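Long-range contact in acyl-coenzyme A oxidase acox-1.1 (Caenorhabditis elegans, PDB 5K3H), which catalyses the FAD-dependent desaturation of fatty acyl-CoA to (2E)-enoyl-CoA with release of hydrogen peroxide, the first step of peroxisomal beta-oxidation: residues A472-P484 with D585-R597. Residues are numbered along the deposited sequence; the frame is centred on the assembly and turned at random.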
ATOM      1  N   ALA B 472     -15.867  33.665   9.936  1.00 23.73           N
ATOM      2  CA  ALA B 472     -15.689  34.702   8.932  1.00 24.05           C
ATOM      3  C   ALA B 472     -16.706  34.575   7.802  1.00 25.63           C
ATOM      4  O   ALA B 472     -17.268  33.508   7.556  1.00 26.18           O
ATOM      5  CB  ALA B 472     -14.267  34.658   8.368  1.00 24.09           C
ATOM      6  N   ARG B 473     -16.895  35.683   7.081  1.00 22.11           N
ATOM      7  CA  ARG B 473     -17.899  35.774   6.027  1.00 23.63           C
ATOM      8  C   ARG B 473     -17.287  35.461   4.674  1.00 23.56           C
ATOM      9  O   ARG B 473     -16.185  35.907   4.350  1.00 24.25           O
ATOM     10  CB  ARG B 473     -18.521  37.167   5.978  1.00 25.09           C
ATOM     11  CG  ARG B 473     -19.123  37.657   7.275  1.00 27.08           C
ATOM     12  CD  ARG B 473     -19.818  38.987   7.007  1.00 29.06           C
ATOM     13  NE  ARG B 473     -19.357  40.054   7.881  1.00 31.34           N
ATOM     14  CZ  ARG B 473     -19.771  40.197   9.136  1.00 31.36           C
ATOM     15  NH1 ARG B 473     -19.314  41.205   9.871  1.00 32.13           N
ATOM     16  NH2 ARG B 473     -20.642  39.330   9.654  1.00 32.24           N
ATOM     17  N   SER B 474     -18.007  34.704   3.876  1.00 25.76           N
ATOM     18  CA  SER B 474     -17.483  34.337   2.580  1.00 25.18           C
ATOM     19  C   SER B 474     -17.931  35.345   1.538  1.00 25.25           C
ATOM     20  O   SER B 474     -19.014  35.925   1.639  1.00 22.69           O
ATOM     21  CB  SER B 474     -17.951  32.939   2.192  1.00 25.52           C
ATOM     22  OG  SER B 474     -17.199  31.963   2.875  1.00 28.01           O
ATOM     23  N   GLU B 475     -17.078  35.561   0.542  1.00 27.57           N
ATOM     24  CA  GLU B 475     -17.493  36.235  -0.663  1.00 26.67           C
ATOM     25  C   GLU B 475     -18.462  35.358  -1.442  1.00 24.32           C
ATOM     26  O   GLU B 475     -18.594  34.164  -1.159  1.00 22.36           O
ATOM     27  CB  GLU B 475     -16.267  36.613  -1.481  1.00 28.11           C
ATOM     28  CG  GLU B 475     -15.928  38.080  -1.295  1.00 33.38           C
ATOM     29  CD  GLU B 475     -14.455  38.359  -1.094  1.00 37.82           C
ATOM     30  OE1 GLU B 475     -13.614  37.548  -1.564  1.00 36.71           O
ATOM     31  OE2 GLU B 475     -14.139  39.424  -0.500  1.00 44.30           O
ATOM     32  N   PRO B 476     -19.205  35.937  -2.390  1.00 23.10           N
ATOM     33  CA  PRO B 476     -20.152  35.109  -3.156  1.00 23.67           C
ATOM     34  C   PRO B 476     -19.484  33.966  -3.906  1.00 23.53           C
ATOM     35  O   PRO B 476     -20.043  32.865  -3.972  1.00 22.06           O
ATOM     36  CB  PRO B 476     -20.808  36.115  -4.116  1.00 23.46           C
ATOM     37  CG  PRO B 476     -20.522  37.439  -3.565  1.00 22.62           C
ATOM     38  CD  PRO B 476     -19.268  37.357  -2.772  1.00 22.55           C
ATOM     39  N   THR B 477     -18.301  34.180  -4.481  1.00 24.44           N
ATOM     40  CA  THR B 477     -17.637  33.121  -5.231  1.00 24.41           C
ATOM     41  C   THR B 477     -16.152  33.138  -4.915  1.00 23.90           C
ATOM     42  O   THR B 477     -15.631  34.069  -4.290  1.00 28.73           O
ATOM     43  CB  THR B 477     -17.778  33.304  -6.746  1.00 25.13           C
ATOM     44  OG1 THR B 477     -17.183  34.564  -7.116  1.00 25.71           O
ATOM     45  CG2 THR B 477     -19.244  33.275  -7.174  1.00 27.24           C
ATOM     46  N   SER B 478     -15.452  32.161  -5.463  1.00 28.58           N
ATOM     47  CA  SER B 478     -14.003  32.170  -5.383  1.00 25.63           C
ATOM     48  C   SER B 478     -13.487  33.205  -6.370  1.00 25.20           C
ATOM     49  O   SER B 478     -14.094  33.435  -7.420  1.00 23.67           O
ATOM     50  CB  SER B 478     -13.429  30.786  -5.708  1.00 25.33           C
ATOM     51  OG  SER B 478     -12.005  30.806  -5.687  1.00 23.07           O
ATOM     52  N   LEU B 479     -12.382  33.860  -6.019  1.00 24.03           N
ATOM     53  CA  LEU B 479     -11.821  34.881  -6.895  1.00 25.06           C
ATOM     54  C   LEU B 479     -10.582  34.366  -7.616  1.00 26.60           C
ATOM     55  O   LEU B 479      -9.752  35.151  -8.081  1.00 25.97           O
ATOM     56  CB  LEU B 479     -11.527  36.167  -6.103  1.00 25.36           C
ATOM     57  CG  LEU B 479     -12.721  36.925  -5.478  1.00 25.73           C
ATOM     58  CD1 LEU B 479     -12.310  38.138  -4.658  1.00 26.04           C
ATOM     59  CD2 LEU B 479     -13.696  37.375  -6.556  1.00 25.34           C
ATOM     60  N   ILE B 480     -10.464  33.048  -7.745  1.00 21.50           N
ATOM     61  CA  ILE B 480      -9.374  32.466  -8.507  1.00 23.08           C
ATOM     62  C   ILE B 480      -9.619  32.755  -9.984  1.00 24.93           C
ATOM     63  O   ILE B 480     -10.691  32.445 -10.525  1.00 29.45           O
ATOM     64  CB  ILE B 480      -9.282  30.957  -8.223  1.00 24.79           C
ATOM     65  CG1 ILE B 480      -8.749  30.706  -6.808  1.00 26.82           C
ATOM     66  CG2 ILE B 480      -8.435  30.244  -9.265  1.00 24.86           C
ATOM     67  CD1 ILE B 480      -8.802  29.232  -6.417  1.00 30.07           C
ATOM     68  N   ASP B 481      -8.631  33.360 -10.639  1.00 27.13           N
ATOM     69  CA  ASP B 481      -8.691  33.715 -12.057  1.00 27.24           C
ATOM     70  C   ASP B 481      -9.721  34.812 -12.317  1.00 26.51           C
ATOM     71  O   ASP B 481     -10.298  34.890 -13.410  1.00 24.49           O
ATOM     72  CB  ASP B 481      -8.986  32.495 -12.950  1.00 27.75           C
ATOM     73  CG  ASP B 481      -8.758  32.789 -14.448  1.00 27.57           C
ATOM     74  OD1 ASP B 481      -7.834  33.581 -14.744  1.00 27.38           O
ATOM     75  OD2 ASP B 481      -9.504  32.261 -15.322  1.00 29.57           O
ATOM     76  N   ARG B 482     -10.011  35.628 -11.307  1.00 25.65           N
ATOM     77  CA  ARG B 482     -10.944  36.732 -11.439  1.00 28.08           C
ATOM     78  C   ARG B 482     -10.352  38.020 -10.935  1.00 26.39           C
ATOM     79  O   ARG B 482     -10.958  39.078 -11.109  1.00 26.38           O
ATOM     80  CB  ARG B 482     -12.237  36.452 -10.667  1.00 31.42           C
ATOM     81  CG  ARG B 482     -12.868  35.151 -11.018  1.00 33.22           C
ATOM     82  CD  ARG B 482     -14.226  35.085 -10.428  1.00 40.00           C
ATOM     83  NE  ARG B 482     -15.244  35.654 -11.310  1.00 46.75           N
ATOM     84  CZ  ARG B 482     -16.526  35.784 -10.969  1.00 49.78           C
ATOM     85  NH1 ARG B 482     -16.939  35.396  -9.767  1.00 48.48           N
ATOM     86  NH2 ARG B 482     -17.394  36.306 -11.826  1.00 53.78           N
ATOM     87  N   VAL B 483      -9.187  37.962 -10.324  1.00 30.56           N
ATOM     88  CA  VAL B 483      -8.654  39.074  -9.569  1.00 33.25           C
ATOM     89  C   VAL B 483      -7.140  38.942  -9.659  1.00 35.60           C
ATOM     90  O   VAL B 483      -6.611  37.833  -9.491  1.00 39.69           O
ATOM     91  CB  VAL B 483      -9.187  39.012  -8.131  1.00 34.03           C
ATOM     92  CG1 VAL B 483      -8.055  38.831  -7.110  1.00 34.70           C
ATOM     93  CG2 VAL B 483     -10.105  40.195  -7.847  1.00 31.43           C
ATOM     94  N   PRO B 484      -6.411  40.015  -9.969  1.00 34.84           N
ATOM     95  CA  PRO B 484      -4.946  39.925 -10.005  1.00 35.98           C
ATOM     96  C   PRO B 484      -4.390  39.805  -8.595  1.00 39.86           C
ATOM     97  O   PRO B 484      -4.778  40.550  -7.689  1.00 40.27           O
ATOM     98  CB  PRO B 484      -4.520  41.230 -10.678  1.00 36.78           C
ATOM     99  CG  PRO B 484      -5.665  42.160 -10.493  1.00 36.02           C
ATOM    100  CD  PRO B 484      -6.911  41.334 -10.385  1.00 33.90           C
ATOM    101  N   ASP B 585     -21.865  24.218  -3.914  1.00 26.47           N
ATOM    102  CA  ASP B 585     -22.670  25.398  -3.676  1.00 25.43           C
ATOM    103  C   ASP B 585     -22.471  26.479  -4.743  1.00 23.88           C
ATOM    104  O   ASP B 585     -22.889  27.621  -4.534  1.00 23.29           O
ATOM    105  CB  ASP B 585     -22.318  25.979  -2.315  1.00 25.17           C
ATOM    106  CG  ASP B 585     -20.859  26.357  -2.217  1.00 24.87           C
ATOM    107  OD1 ASP B 585     -20.070  25.937  -3.080  1.00 23.77           O
ATOM    108  OD2 ASP B 585     -20.494  27.111  -1.295  1.00 25.04           O
ATOM    109  N   GLY B 586     -21.877  26.135  -5.886  1.00 23.43           N
ATOM    110  CA  GLY B 586     -21.523  27.126  -6.885  1.00 22.53           C
ATOM    111  C   GLY B 586     -20.425  28.099  -6.501  1.00 22.44           C
ATOM    112  O   GLY B 586     -20.253  29.123  -7.166  1.00 24.24           O
ATOM    113  N   PHE B 587     -19.648  27.804  -5.463  1.00 23.24           N
ATOM    114  CA  PHE B 587     -18.571  28.717  -5.088  1.00 23.36           C
ATOM    115  C   PHE B 587     -17.514  28.798  -6.186  1.00 23.70           C
ATOM    116  O   PHE B 587     -16.867  29.838  -6.349  1.00 23.27           O
ATOM    117  CB  PHE B 587     -17.954  28.306  -3.749  1.00 22.45           C
ATOM    118  CG  PHE B 587     -17.105  29.378  -3.128  1.00 22.81           C
ATOM    119  CD1 PHE B 587     -17.707  30.482  -2.517  1.00 22.55           C
ATOM    120  CD2 PHE B 587     -15.709  29.307  -3.154  1.00 23.11           C
ATOM    121  CE1 PHE B 587     -16.940  31.491  -1.935  1.00 21.95           C
ATOM    122  CE2 PHE B 587     -14.931  30.327  -2.572  1.00 22.90           C
ATOM    123  CZ  PHE B 587     -15.548  31.413  -1.967  1.00 22.35           C
ATOM    124  N   MET B 588     -17.257  27.689  -6.884  1.00 22.51           N
ATOM    125  CA  MET B 588     -16.428  27.671  -8.094  1.00 23.63           C
ATOM    126  C   MET B 588     -17.251  27.272  -9.317  1.00 22.69           C
ATOM    127  O   MET B 588     -18.166  26.443  -9.242  1.00 22.48           O
ATOM    128  CB  MET B 588     -15.238  26.699  -7.970  1.00 26.13           C
ATOM    129  CG  MET B 588     -13.992  27.289  -7.339  1.00 28.84           C
ATOM    130  SD  MET B 588     -12.521  26.201  -7.248  1.00 33.87           S
ATOM    131  CE  MET B 588     -12.013  25.976  -8.945  1.00 35.58           C
ATOM    132  N   SER B 589     -16.883  27.837 -10.455  1.00 25.21           N
ATOM    133  CA  SER B 589     -17.469  27.466 -11.734  1.00 25.24           C
ATOM    134  C   SER B 589     -16.602  26.422 -12.433  1.00 26.01           C
ATOM    135  O   SER B 589     -15.439  26.187 -12.081  1.00 24.74           O
ATOM    136  CB  SER B 589     -17.597  28.684 -12.633  1.00 24.75           C
ATOM    137  OG  SER B 589     -16.299  29.244 -12.816  1.00 24.97           O
ATOM    138  N   SER B 590     -17.193  25.801 -13.453  1.00 26.21           N
ATOM    139  CA  SER B 590     -16.444  24.901 -14.319  1.00 28.10           C
ATOM    140  C   SER B 590     -15.251  25.615 -14.951  1.00 26.00           C
ATOM    141  O   SER B 590     -14.178  25.023 -15.118  1.00 24.71           O
ATOM    142  CB  SER B 590     -17.375  24.331 -15.388  1.00 29.95           C
ATOM    143  OG  SER B 590     -16.673  23.456 -16.260  1.00 34.48           O
ATOM    144  N   THR B 591     -15.433  26.877 -15.347  1.00 24.92           N
ATOM    145  CA  THR B 591     -14.336  27.643 -15.932  1.00 24.73           C
ATOM    146  C   THR B 591     -13.178  27.821 -14.956  1.00 24.08           C
ATOM    147  O   THR B 591     -12.013  27.674 -15.335  1.00 23.50           O
ATOM    148  CB  THR B 591     -14.848  29.000 -16.401  1.00 26.49           C
ATOM    149  OG1 THR B 591     -15.649  28.807 -17.567  1.00 28.22           O
ATOM    150  CG2 THR B 591     -13.692  29.907 -16.751  1.00 26.56           C
ATOM    151  N   GLN B 592     -13.472  28.150 -13.703  1.00 24.06           N
ATOM    152  CA  GLN B 592     -12.410  28.260 -12.710  1.00 24.18           C
ATOM    153  C   GLN B 592     -11.739  26.923 -12.454  1.00 24.60           C
ATOM    154  O   GLN B 592     -10.536  26.877 -12.197  1.00 25.50           O
ATOM    155  CB  GLN B 592     -12.971  28.810 -11.402  1.00 23.55           C
ATOM    156  CG  GLN B 592     -13.246  30.289 -11.420  1.00 23.23           C
ATOM    157  CD  GLN B 592     -13.941  30.739 -10.169  1.00 23.07           C
ATOM    158  OE1 GLN B 592     -14.971  30.170  -9.787  1.00 22.83           O
ATOM    159  NE2 GLN B 592     -13.410  31.778  -9.527  1.00 23.12           N
ATOM    160  N   LEU B 593     -12.490  25.828 -12.515  1.00 23.98           N
ATOM    161  CA  LEU B 593     -11.875  24.522 -12.337  1.00 24.40           C
ATOM    162  C   LEU B 593     -10.995  24.175 -13.521  1.00 24.13           C
ATOM    163  O   LEU B 593      -9.975  23.507 -13.354  1.00 24.59           O
ATOM    164  CB  LEU B 593     -12.945  23.450 -12.109  1.00 25.90           C
ATOM    165  CG  LEU B 593     -12.490  22.175 -11.391  1.00 28.50           C
ATOM    166  CD1 LEU B 593     -11.938  22.460  -9.976  1.00 29.38           C
ATOM    167  CD2 LEU B 593     -13.617  21.111 -11.361  1.00 30.33           C
ATOM    168  N   ASP B 594     -11.374  24.607 -14.727  1.00 25.20           N
ATOM    169  CA  ASP B 594     -10.501  24.436 -15.884  1.00 25.71           C
ATOM    170  C   ASP B 594      -9.228  25.262 -15.752  1.00 24.48           C
ATOM    171  O   ASP B 594      -8.161  24.842 -16.203  1.00 25.37           O
ATOM    172  CB  ASP B 594     -11.256  24.813 -17.157  1.00 27.53           C
ATOM    173  CG  ASP B 594     -12.298  23.770 -17.552  1.00 28.82           C
ATOM    174  OD1 ASP B 594     -12.183  22.595 -17.097  1.00 28.09           O
ATOM    175  OD2 ASP B 594     -13.222  24.130 -18.329  1.00 33.77           O
ATOM    176  N   TYR B 595      -9.320  26.456 -15.164  1.00 23.92           N
ATOM    177  CA  TYR B 595      -8.114  27.222 -14.866  1.00 23.10           C
ATOM    178  C   TYR B 595      -7.207  26.439 -13.935  1.00 23.37           C
ATOM    179  O   TYR B 595      -5.995  26.362 -14.154  1.00 22.69           O
ATOM    180  CB  TYR B 595      -8.487  28.575 -14.252  1.00 23.16           C
ATOM    181  CG  TYR B 595      -7.319  29.418 -13.728  1.00 22.72           C
ATOM    182  CD1 TYR B 595      -6.670  30.345 -14.537  1.00 22.63           C
ATOM    183  CD2 TYR B 595      -6.889  29.303 -12.407  1.00 22.28           C
ATOM    184  CE1 TYR B 595      -5.617  31.115 -14.054  1.00 22.64           C
ATOM    185  CE2 TYR B 595      -5.837  30.070 -11.917  1.00 22.55           C
ATOM    186  CZ  TYR B 595      -5.202  30.972 -12.741  1.00 23.23           C
ATOM    187  OH  TYR B 595      -4.156  31.727 -12.227  1.00 24.21           O
ATOM    188  N   VAL B 596      -7.793  25.808 -12.915  1.00 21.64           N
ATOM    189  CA  VAL B 596      -7.011  25.084 -11.921  1.00 21.71           C
ATOM    190  C   VAL B 596      -6.274  23.922 -12.577  1.00 20.96           C
ATOM    191  O   VAL B 596      -5.104  23.671 -12.274  1.00 19.96           O
ATOM    192  CB  VAL B 596      -7.927  24.613 -10.770  1.00 21.89           C
ATOM    193  CG1 VAL B 596      -7.168  23.710  -9.814  1.00 21.80           C
ATOM    194  CG2 VAL B 596      -8.488  25.812 -10.016  1.00 23.19           C
ATOM    195  N   ARG B 597      -6.940  23.219 -13.504  1.00 20.29           N
ATOM    196  CA  ARG B 597      -6.309  22.123 -14.244  1.00 21.93           C
ATOM    197  C   ARG B 597      -5.150  22.609 -15.103  1.00 22.15           C
ATOM    198  O   ARG B 597      -4.097  21.967 -15.159  1.00 21.90           O
ATOM    199  CB  ARG B 597      -7.337  21.417 -15.126  1.00 22.71           C
ATOM    200  CG  ARG B 597      -8.417  20.717 -14.378  1.00 23.48           C
ATOM    201  CD  ARG B 597      -9.436  20.119 -15.328  1.00 24.33           C
ATOM    202  NE  ARG B 597     -10.451  19.361 -14.605  1.00 25.55           N
ATOM    203  CZ  ARG B 597     -11.749  19.663 -14.568  1.00 26.70           C
ATOM    204  NH1 ARG B 597     -12.212  20.721 -15.234  1.00 28.98           N
ATOM    205  NH2 ARG B 597     -12.589  18.885 -13.878  1.00 27.23           N
TER
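Thr477 and Phe587 bring the two segments closest, their CA atoms 4.5 Å apart, where the irregular 472-484 segment passes the turn leading into the helix that begins at Ser590. One backbone-to-backbone hydrogen bond joins the segments, Ser478 N donating to Phe587 O at 2.9 Å. With its CG swung away from its backbone N (chi1 -165°), Phe587 lays one ring face against the Thr477-Ser478 peptide: Ser478 N sits over the ring centre, while Glu475 O meets the edge in plane. His497 of helix 489-515 stacks on the same ring.

Further along, the Gln592 amide grips the loop with one nitrogen. Gln592 NE2 donates to Ile480 O at 3.0 Å, in the carbonyl plane on a lone pair, and to Ser478 O at 2.8 Å from above its plane. Gln592 OE1 accepts from Ser589 N, fixing the flip of the amide. At the far end Asp481 CB lies over the Tyr595 face, 3.6 Å from the ring centroid in a CH-pi contact, its carboxylate nearly parallel to the ring; Ile480 CG2 touches Tyr595 CD2 obliquely.

Gln592, which completes a capping box with the N-cap Ser589, thus also holds the loop between helices 437-456 and 489-515 in the oxidase's helical C-terminal region.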